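Local coordinates for protein beta-agarase B (Zobellia galactanivorans, PDB 4ATF) that cleaves the beta-1,4-linkages of agarose at random positions with retention of anomeric configuration, as a homodimeric family 16 glycoside hydrolase, at residues S158-V170 with Q180-W194. The protein carries 1 engineered substitution. Numbering follows the deposited sequence. Where two conformers were deposited one is given.
Sequences SYFSKKVHISHHV and QPKDAGSWFEDGTVW. With GAL (beta-D-galactopyranose), chain E.
The agarose-binding cleft of this family 16 beta-sandwich is lined here by an antiparallel strand pair, His165 opposite Trp187 and Val164 opposite Phe188. Reciprocal backbone bonds define the hydrogen-bonded pair: Val164 N reaches Phe188 O at 3.0 Å and Phe188 N returns to Val164 O; Ile166 N to Ser186 O extends the ladder. On the cleft face the His165 imidazole lies as an offset stack on the six-membered ring of Trp187, centroids 4.3 Å apart and planes at 24°. With CG anti to the backbone N (chi1 -173°) the imidazole swings over the indole, while CB, placed by the backbone, makes its own CH-pi contact over that ring. The imidazole is held at both nitrogens: ND1 hydrogen-bonds OD2 of Asp143, the engineered residue at the position of the probable proton donor, and NE2 lies 2.8 Å from a water that donates to Pro181 O and Ser186 OG. Gln180 and His169, both substrate-binding residues, meet through a CH-pi contact, with Gln180 CB 3.7 Å from the His169 ring centroid; the opposite face of that ring receives O2 of a bound galactose, and its ND1 bonds to Asp178. On the other sheet face, Val164 CG1 sits 3.6 Å from the centroid of the Trp194 five-membered ring, only 5° off its normal. Trp194 ties the turn after helix 158-161, through N to Ser161 O and NE1 to Lys162 O. Lys163 bends at its last torsion; NZ donates to a lone pair of Tyr159 O and forms a salt bridge to Glu189 OE1 at 2.7 Å, syn but tilted out of the carboxylate plane.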
ATOM      1  N   SER A 158      -8.176  -5.040  18.170  1.00 13.42           N
ATOM      2  CA  SER A 158      -7.131  -4.084  18.488  1.00 14.95           C
ATOM      3  C   SER A 158      -5.741  -4.732  18.228  1.00 15.15           C
ATOM      4  O   SER A 158      -4.708  -4.039  18.083  1.00 15.13           O
ATOM      5  CB  SER A 158      -7.338  -3.513  19.932  1.00 14.62           C
ATOM      6  OG  SER A 158      -7.023  -4.539  20.849  1.00 16.76           O
ATOM      7  N   TYR A 159      -5.697  -6.063  18.105  1.00 15.08           N
ATOM      8  CA  TYR A 159      -4.434  -6.689  17.647  1.00 15.02           C
ATOM      9  C   TYR A 159      -3.949  -6.094  16.324  1.00 14.29           C
ATOM     10  O   TYR A 159      -2.725  -5.856  16.126  1.00 13.45           O
ATOM     11  CB  TYR A 159      -4.616  -8.185  17.475  1.00 15.73           C
ATOM     12  CG  TYR A 159      -3.326  -8.860  17.036  1.00 18.83           C
ATOM     13  CD1 TYR A 159      -2.376  -9.291  18.010  1.00 22.29           C
ATOM     14  CD2 TYR A 159      -3.041  -9.070  15.680  1.00 19.88           C
ATOM     15  CE1 TYR A 159      -1.174  -9.945  17.630  1.00 24.08           C
ATOM     16  CE2 TYR A 159      -1.835  -9.706  15.287  1.00 23.88           C
ATOM     17  CZ  TYR A 159      -0.907 -10.164  16.293  1.00 25.76           C
ATOM     18  OH  TYR A 159       0.293 -10.794  15.934  1.00 28.27           O
ATOM     19  N   PHE A 160      -4.899  -5.891  15.416  1.00 11.89           N
ATOM     20  CA  PHE A 160      -4.645  -5.203  14.151  1.00 12.00           C
ATOM     21  C   PHE A 160      -4.781  -3.674  14.139  1.00 11.73           C
ATOM     22  O   PHE A 160      -4.017  -2.985  13.390  1.00 12.94           O
ATOM     23  CB  PHE A 160      -5.579  -5.807  13.095  1.00 10.76           C
ATOM     24  CG  PHE A 160      -5.195  -7.219  12.740  1.00 13.96           C
ATOM     25  CD1 PHE A 160      -4.033  -7.460  11.977  1.00 15.12           C
ATOM     26  CD2 PHE A 160      -5.921  -8.318  13.237  1.00 16.10           C
ATOM     27  CE1 PHE A 160      -3.659  -8.813  11.634  1.00 19.46           C
ATOM     28  CE2 PHE A 160      -5.525  -9.675  12.914  1.00 16.33           C
ATOM     29  CZ  PHE A 160      -4.407  -9.904  12.098  1.00 15.93           C
ATOM     30  N   SER A 161      -5.729  -3.129  14.904  1.00 12.04           N
ATOM     31  CA  SER A 161      -6.030  -1.659  14.813  1.00 12.83           C
ATOM     32  C   SER A 161      -4.792  -0.834  15.262  1.00 12.93           C
ATOM     33  O   SER A 161      -4.657   0.340  14.905  1.00 13.57           O
ATOM     34  CB  SER A 161      -7.218  -1.275  15.687  1.00 13.65           C
ATOM     35  OG  SER A 161      -6.801  -1.214  17.015  1.00 15.37           O
ATOM     36  N   LYS A 162      -3.894  -1.475  16.040  1.00 12.69           N
ATOM     37  CA  LYS A 162      -2.696  -0.791  16.560  1.00 12.28           C
ATOM     38  C   LYS A 162      -1.447  -1.118  15.732  1.00 12.49           C
ATOM     39  O   LYS A 162      -0.358  -0.750  16.107  1.00 14.60           O
ATOM     40  CB  LYS A 162      -2.499  -1.080  18.034  1.00 12.77           C
ATOM     41  CG  LYS A 162      -3.688  -0.499  18.913  1.00 15.03           C
ATOM     42  CD  LYS A 162      -3.522  -0.883  20.390  1.00 20.38           C
ATOM     43  CE  LYS A 162      -4.562  -0.125  21.176  1.00 24.91           C
ATOM     44  NZ  LYS A 162      -4.722  -0.648  22.533  1.00 26.84           N
ATOM     45  N   LYS A 163      -1.575  -1.825  14.615  1.00 11.72           N
ATOM     46  CA  LYS A 163      -0.358  -2.285  13.813  1.00 11.31           C
ATOM     47  C   LYS A 163      -0.390  -1.764  12.388  1.00 11.62           C
ATOM     48  O   LYS A 163      -1.457  -1.683  11.772  1.00 11.99           O
ATOM     49  CB  LYS A 163      -0.244  -3.833  13.724  1.00 11.16           C
ATOM     50  CG  LYS A 163       0.082  -4.540  15.082  1.00 12.83           C
ATOM     51  CD  LYS A 163       0.244  -6.044  14.870  1.00 13.41           C
ATOM     52  CE  LYS A 163       0.649  -6.736  16.172  1.00 15.86           C
ATOM     53  NZ  LYS A 163      -0.248  -6.407  17.347  1.00 15.77           N
ATOM     54  N   VAL A 164       0.761  -1.338  11.860  0.50 12.05           N
ATOM     55  CA  VAL A 164       0.839  -1.157  10.403  0.50 11.72           C
ATOM     56  C   VAL A 164       1.917  -2.081   9.855  0.50 12.69           C
ATOM     57  O   VAL A 164       2.980  -2.210  10.468  0.50 13.41           O
ATOM     58  CB  VAL A 164       1.067   0.293   9.950  0.50 12.07           C
ATOM     59  CG1 VAL A 164      -0.083   1.170  10.340  0.50 11.55           C
ATOM     60  CG2 VAL A 164       2.421   0.835  10.425  0.50 11.21           C
ATOM     61  N   HIS A 165       1.609  -2.753   8.741  1.00 12.10           N
ATOM     62  CA  HIS A 165       2.493  -3.746   8.176  1.00 12.35           C
ATOM     63  C   HIS A 165       3.418  -3.034   7.200  1.00 12.84           C
ATOM     64  O   HIS A 165       2.946  -2.412   6.286  1.00 13.78           O
ATOM     65  CB  HIS A 165       1.673  -4.758   7.442  1.00 11.63           C
ATOM     66  CG  HIS A 165       2.474  -5.918   6.957  1.00 13.65           C
ATOM     67  ND1 HIS A 165       2.263  -6.494   5.732  1.00 17.74           N
ATOM     68  CD2 HIS A 165       3.505  -6.584   7.527  1.00 12.98           C
ATOM     69  CE1 HIS A 165       3.129  -7.485   5.570  1.00 19.55           C
ATOM     70  NE2 HIS A 165       3.881  -7.570   6.654  1.00 16.36           N
ATOM     71  N   ILE A 166       4.707  -3.069   7.439  1.00 12.23           N
ATOM     72  CA  ILE A 166       5.655  -2.364   6.579  1.00 13.06           C
ATOM     73  C   ILE A 166       6.585  -3.370   5.967  1.00 12.58           C
ATOM     74  O   ILE A 166       7.478  -3.839   6.629  1.00 15.03           O
ATOM     75  CB  ILE A 166       6.436  -1.198   7.345  1.00 12.35           C
ATOM     76  CG1 ILE A 166       6.775  -1.614   8.793  1.00 12.24           C
ATOM     77  CG2 ILE A 166       5.534   0.085   7.372  1.00 11.67           C
ATOM     78  CD1 ILE A 166       7.675  -0.586   9.532  1.00 15.39           C
ATOM     79  N   SER A 167       6.435  -3.634   4.681  1.00 11.88           N
ATOM     80  CA  SER A 167       7.122  -4.801   4.115  1.00 12.31           C
ATOM     81  C   SER A 167       7.423  -4.582   2.619  1.00 12.58           C
ATOM     82  O   SER A 167       7.240  -3.470   2.087  1.00 12.26           O
ATOM     83  CB  SER A 167       6.204  -6.032   4.343  1.00 13.74           C
ATOM     84  OG  SER A 167       6.943  -7.245   4.211  1.00 16.70           O
ATOM     85  N   HIS A 168       7.921  -5.645   1.981  0.50 11.79           N
ATOM     86  CA  HIS A 168       8.231  -5.666   0.560  0.50 11.39           C
ATOM     87  C   HIS A 168       8.105  -7.135   0.130  0.50 11.21           C
ATOM     88  O   HIS A 168       8.167  -8.050   0.996  0.50 11.44           O
ATOM     89  CB  HIS A 168       9.661  -5.098   0.306  0.50 10.06           C
ATOM     90  CG  HIS A 168      10.751  -6.095   0.565  0.50 10.08           C
ATOM     91  ND1 HIS A 168      11.264  -6.329   1.827  0.50  8.77           N
ATOM     92  CD2 HIS A 168      11.397  -6.953  -0.269  0.50 11.41           C
ATOM     93  CE1 HIS A 168      12.199  -7.264   1.755  0.50  8.94           C
ATOM     94  NE2 HIS A 168      12.306  -7.657   0.496  0.50 10.55           N
ATOM     95  N   HIS A 169       7.926  -7.390  -1.172  1.00 11.23           N
ATOM     96  CA  HIS A 169       7.785  -8.779  -1.662  1.00 11.28           C
ATOM     97  C   HIS A 169       8.614  -8.924  -2.911  1.00 11.36           C
ATOM     98  O   HIS A 169       8.715  -7.972  -3.675  1.00 11.69           O
ATOM     99  CB  HIS A 169       6.314  -9.132  -2.048  1.00 11.29           C
ATOM    100  CG  HIS A 169       5.353  -9.132  -0.905  1.00 13.25           C
ATOM    101  ND1 HIS A 169       4.785 -10.289  -0.425  1.00 13.74           N
ATOM    102  CD2 HIS A 169       4.815  -8.112  -0.170  1.00 15.43           C
ATOM    103  CE1 HIS A 169       3.971  -9.999   0.587  1.00 15.93           C
ATOM    104  NE2 HIS A 169       3.974  -8.688   0.769  1.00 14.53           N
ATOM    105  N   VAL A 170       9.147 -10.116  -3.146  1.00 11.45           N
ATOM    106  CA  VAL A 170       9.652 -10.471  -4.465  1.00 11.33           C
ATOM    107  C   VAL A 170       8.912 -11.724  -4.850  1.00 12.77           C
ATOM    108  O   VAL A 170       8.610 -12.569  -3.966  1.00 14.10           O
ATOM    109  CB  VAL A 170      11.204 -10.571  -4.526  1.00 11.84           C
ATOM    110  CG1 VAL A 170      11.844  -9.159  -4.376  1.00 11.41           C
ATOM    111  CG2 VAL A 170      11.753 -11.529  -3.499  1.00 14.04           C
ATOM    112  N   GLN A 180       8.330 -12.435   1.550  1.00 12.44           N
ATOM    113  CA  GLN A 180       8.457 -11.129   2.228  1.00 13.12           C
ATOM    114  C   GLN A 180       9.179 -11.401   3.572  1.00 13.76           C
ATOM    115  O   GLN A 180       9.133 -12.556   4.083  1.00 13.07           O
ATOM    116  CB  GLN A 180       7.056 -10.463   2.482  1.00 12.93           C
ATOM    117  CG  GLN A 180       6.130 -11.333   3.395  1.00 14.67           C
ATOM    118  CD  GLN A 180       4.906 -10.579   3.922  1.00 17.47           C
ATOM    119  OE1 GLN A 180       3.831 -11.179   4.140  1.00 21.42           O
ATOM    120  NE2 GLN A 180       5.054  -9.280   4.148  1.00 13.37           N
ATOM    121  N   PRO A 181       9.813 -10.359   4.171  1.00 14.17           N
ATOM    122  CA  PRO A 181      10.368 -10.579   5.510  1.00 15.44           C
ATOM    123  C   PRO A 181       9.213 -10.856   6.490  1.00 17.69           C
ATOM    124  O   PRO A 181       8.086 -10.309   6.292  1.00 17.36           O
ATOM    125  CB  PRO A 181      11.049  -9.242   5.865  1.00 15.63           C
ATOM    126  CG  PRO A 181      11.188  -8.496   4.569  1.00 15.49           C
ATOM    127  CD  PRO A 181      10.037  -8.973   3.687  1.00 13.52           C
ATOM    128  N   LYS A 182       9.441 -11.705   7.499  1.00 18.29           N
ATOM    129  CA  LYS A 182       8.335 -12.035   8.426  1.00 21.30           C
ATOM    130  C   LYS A 182       8.719 -11.844   9.912  1.00 22.14           C
ATOM    131  O   LYS A 182       7.995 -12.286  10.794  1.00 20.96           O
ATOM    132  CB  LYS A 182       7.705 -13.437   8.120  1.00 22.49           C
ATOM    133  CG  LYS A 182       6.830 -13.419   6.850  0.70 24.15           C
ATOM    134  CD  LYS A 182       5.909 -14.615   6.730  0.70 30.38           C
ATOM    135  CE  LYS A 182       5.024 -14.510   5.488  0.50 31.89           C
ATOM    136  NZ  LYS A 182       3.859 -15.480   5.519  0.30 32.23           N
ATOM    137  N   ASP A 183       9.844 -11.127  10.168  1.00 23.08           N
ATOM    138  CA  ASP A 183      10.304 -10.862  11.559  1.00 23.10           C
ATOM    139  C   ASP A 183       9.309  -9.881  12.244  1.00 23.77           C
ATOM    140  O   ASP A 183       8.501  -9.217  11.557  1.00 22.91           O
ATOM    141  CB  ASP A 183      11.765 -10.352  11.587  1.00 23.52           C
ATOM    142  CG  ASP A 183      11.932  -8.979  10.877  1.00 24.57           C
ATOM    143  OD1 ASP A 183      11.895  -8.924   9.624  1.00 23.31           O
ATOM    144  OD2 ASP A 183      12.057  -7.947  11.574  1.00 24.69           O
ATOM    145  N   ALA A 184       9.344  -9.781  13.574  1.00 23.65           N
ATOM    146  CA  ALA A 184       8.257  -9.091  14.266  1.00 23.62           C
ATOM    147  C   ALA A 184       8.229  -7.594  13.976  1.00 22.71           C
ATOM    148  O   ALA A 184       7.117  -6.960  14.019  1.00 23.09           O
ATOM    149  CB  ALA A 184       8.300  -9.380  15.797  1.00 24.53           C
ATOM    150  N   GLY A 185       9.397  -7.034  13.620  1.00 22.00           N
ATOM    151  CA  GLY A 185       9.536  -5.575  13.345  1.00 19.79           C
ATOM    152  C   GLY A 185       8.831  -5.172  12.047  1.00 18.80           C
ATOM    153  O   GLY A 185       8.623  -3.958  11.798  1.00 17.02           O
ATOM    154  N   SER A 186       8.421  -6.162  11.233  1.00 17.34           N
ATOM    155  CA  SER A 186       7.610  -5.868   9.998  1.00 16.51           C
ATOM    156  C   SER A 186       6.144  -5.424  10.280  1.00 16.51           C
ATOM    157  O   SER A 186       5.420  -4.964   9.356  1.00 15.25           O
ATOM    158  CB  SER A 186       7.596  -7.105   9.013  1.00 16.59           C
ATOM    159  OG  SER A 186       6.830  -8.167   9.581  1.00 18.07           O
ATOM    160  N   TRP A 187       5.722  -5.545  11.541  1.00 16.11           N
ATOM    161  CA  TRP A 187       4.456  -4.918  12.005  1.00 16.38           C
ATOM    162  C   TRP A 187       4.782  -3.895  13.081  1.00 16.26           C
ATOM    163  O   TRP A 187       5.179  -4.248  14.198  1.00 16.71           O
ATOM    164  CB  TRP A 187       3.458  -5.983  12.583  1.00 15.20           C
ATOM    165  CG  TRP A 187       3.016  -6.997  11.535  1.00 16.12           C
ATOM    166  CD1 TRP A 187       3.757  -8.077  11.051  1.00 18.22           C
ATOM    167  CD2 TRP A 187       1.754  -7.021  10.803  1.00 16.06           C
ATOM    168  NE1 TRP A 187       3.022  -8.755  10.085  1.00 17.81           N
ATOM    169  CE2 TRP A 187       1.800  -8.144   9.923  1.00 18.13           C
ATOM    170  CE3 TRP A 187       0.586  -6.219  10.834  1.00 15.59           C
ATOM    171  CZ2 TRP A 187       0.707  -8.500   9.079  1.00 17.70           C
ATOM    172  CZ3 TRP A 187      -0.511  -6.569  10.018  1.00 16.42           C
ATOM    173  CH2 TRP A 187      -0.434  -7.704   9.132  1.00 16.91           C
ATOM    174  N   PHE A 188       4.652  -2.626  12.731  1.00 15.15           N
ATOM    175  CA  PHE A 188       4.973  -1.555  13.667  1.00 14.55           C
ATOM    176  C   PHE A 188       3.780  -1.264  14.592  1.00 13.46           C
ATOM    177  O   PHE A 188       2.646  -1.179  14.133  1.00 12.89           O
ATOM    178  CB  PHE A 188       5.348  -0.258  12.868  1.00 13.76           C
ATOM    179  CG  PHE A 188       5.601   0.919  13.737  1.00 14.71           C
ATOM    180  CD1 PHE A 188       6.873   1.129  14.318  1.00 14.33           C
ATOM    181  CD2 PHE A 188       4.558   1.822  14.051  1.00 14.34           C
ATOM    182  CE1 PHE A 188       7.082   2.211  15.201  1.00 14.12           C
ATOM    183  CE2 PHE A 188       4.794   2.905  14.934  1.00 14.50           C
ATOM    184  CZ  PHE A 188       6.069   3.100  15.507  1.00 15.28           C
ATOM    185  N   GLU A 189       4.058  -1.027  15.871  1.00 13.85           N
ATOM    186  CA  GLU A 189       3.050  -0.735  16.856  1.00 15.53           C
ATOM    187  C   GLU A 189       3.675   0.179  17.919  1.00 16.48           C
ATOM    188  O   GLU A 189       4.748  -0.138  18.416  1.00 15.60           O
ATOM    189  CB  GLU A 189       2.634  -2.057  17.539  1.00 16.09           C
ATOM    190  CG  GLU A 189       1.547  -1.846  18.600  1.00 18.87           C
ATOM    191  CD  GLU A 189       0.772  -3.133  19.019  1.00 22.32           C
ATOM    192  OE1 GLU A 189       0.981  -4.198  18.407  1.00 19.06           O
ATOM    193  OE2 GLU A 189      -0.065  -3.043  19.960  1.00 22.51           O
ATOM    194  N   ASP A 190       3.028   1.293  18.288  1.00 17.27           N
ATOM    195  CA  ASP A 190       3.540   2.056  19.429  1.00 17.57           C
ATOM    196  C   ASP A 190       2.439   2.483  20.368  1.00 19.16           C
ATOM    197  O   ASP A 190       2.682   3.261  21.283  1.00 18.77           O
ATOM    198  CB  ASP A 190       4.386   3.279  18.998  1.00 18.63           C
ATOM    199  CG  ASP A 190       3.574   4.331  18.232  1.00 20.15           C
ATOM    200  OD1 ASP A 190       2.308   4.155  18.073  1.00 19.25           O
ATOM    201  OD2 ASP A 190       4.222   5.342  17.800  1.00 19.57           O
ATOM    202  N   GLY A 191       1.228   1.970  20.166  1.00 18.37           N
ATOM    203  CA  GLY A 191       0.112   2.368  21.047  1.00 18.48           C
ATOM    204  C   GLY A 191      -0.932   3.178  20.261  1.00 17.61           C
ATOM    205  O   GLY A 191      -2.106   3.206  20.639  1.00 16.93           O
ATOM    206  N   THR A 192      -0.515   3.829  19.181  1.00 15.82           N
ATOM    207  CA  THR A 192      -1.450   4.547  18.283  1.00 15.72           C
ATOM    208  C   THR A 192      -2.513   3.640  17.638  1.00 15.33           C
ATOM    209  O   THR A 192      -2.164   2.551  17.133  1.00 14.81           O
ATOM    210  CB  THR A 192      -0.650   5.197  17.130  1.00 15.51           C
ATOM    211  OG1 THR A 192       0.355   6.002  17.729  1.00 17.00           O
ATOM    212  CG2 THR A 192      -1.533   6.087  16.263  1.00 14.29           C
ATOM    213  N   VAL A 193      -3.772   4.097  17.644  1.00 13.88           N
ATOM    214  CA  VAL A 193      -4.866   3.407  16.952  1.00 14.37           C
ATOM    215  C   VAL A 193      -4.969   4.184  15.660  1.00 13.25           C
ATOM    216  O   VAL A 193      -5.429   5.328  15.670  1.00 14.87           O
ATOM    217  CB  VAL A 193      -6.251   3.456  17.733  1.00 14.52           C
ATOM    218  CG1 VAL A 193      -7.333   2.804  16.882  1.00 13.20           C
ATOM    219  CG2 VAL A 193      -6.191   2.680  19.094  1.00 15.77           C
ATOM    220  N   TRP A 194      -4.542   3.557  14.568  1.00 12.55           N
ATOM    221  CA  TRP A 194      -4.281   4.210  13.284  1.00 13.23           C
ATOM    222  C   TRP A 194      -5.558   4.845  12.703  1.00 13.89           C
ATOM    223  O   TRP A 194      -5.457   5.913  12.061  1.00 13.39           O
ATOM    224  CB  TRP A 194      -3.592   3.240  12.279  1.00 11.67           C
ATOM    225  CG  TRP A 194      -2.270   2.826  12.907  1.00 12.18           C
ATOM    226  CD1 TRP A 194      -2.009   1.640  13.487  1.00 10.39           C
ATOM    227  CD2 TRP A 194      -1.107   3.656  13.122  1.00 11.77           C
ATOM    228  NE1 TRP A 194      -0.754   1.649  14.048  1.00 12.59           N
ATOM    229  CE2 TRP A 194      -0.177   2.876  13.857  1.00 12.00           C
ATOM    230  CE3 TRP A 194      -0.779   4.984  12.788  1.00  9.70           C
ATOM    231  CZ2 TRP A 194       1.081   3.352  14.251  1.00 12.96           C
ATOM    232  CZ3 TRP A 194       0.476   5.476  13.169  1.00 13.62           C
ATOM    233  CH2 TRP A 194       1.411   4.647  13.883  1.00 13.41           C
TER
HETATM  234  C1  GAL E   5       0.956  -6.800  -0.541  1.00 29.49           C
HETATM  235  C2  GAL E   5       0.590  -7.961  -1.455  1.00 26.47           C
HETATM  236  C3  GAL E   5      -0.089  -7.592  -2.778  1.00 25.59           C
HETATM  237  C4  GAL E   5      -1.318  -6.738  -2.409  1.00 27.47           C
HETATM  238  C5  GAL E   5      -0.873  -5.579  -1.469  1.00 29.35           C
HETATM  239  C6  GAL E   5      -2.002  -4.591  -1.126  1.00 31.05           C
HETATM  240  O2  GAL E   5       1.820  -8.543  -1.776  1.00 27.14           O
HETATM  241  O3  GAL E   5      -0.455  -8.855  -3.360  1.00 22.77           O
HETATM  242  O4  GAL E   5      -2.213  -7.568  -1.716  1.00 28.60           O
HETATM  243  O5  GAL E   5      -0.177  -5.988  -0.284  1.00 28.33           O
HETATM  244  O6  GAL E   5      -1.368  -3.582  -0.337  1.00 40.34           O
HETATM  245  O   HOH W   1      -2.283  -4.774  19.491  1.00 19.14           O
HETATM  246  O   HOH W   2       0.261   1.423  17.429  1.00 16.16           O
HETATM  247  O   HOH W   3       5.755  -9.428   7.493  1.00 17.24           O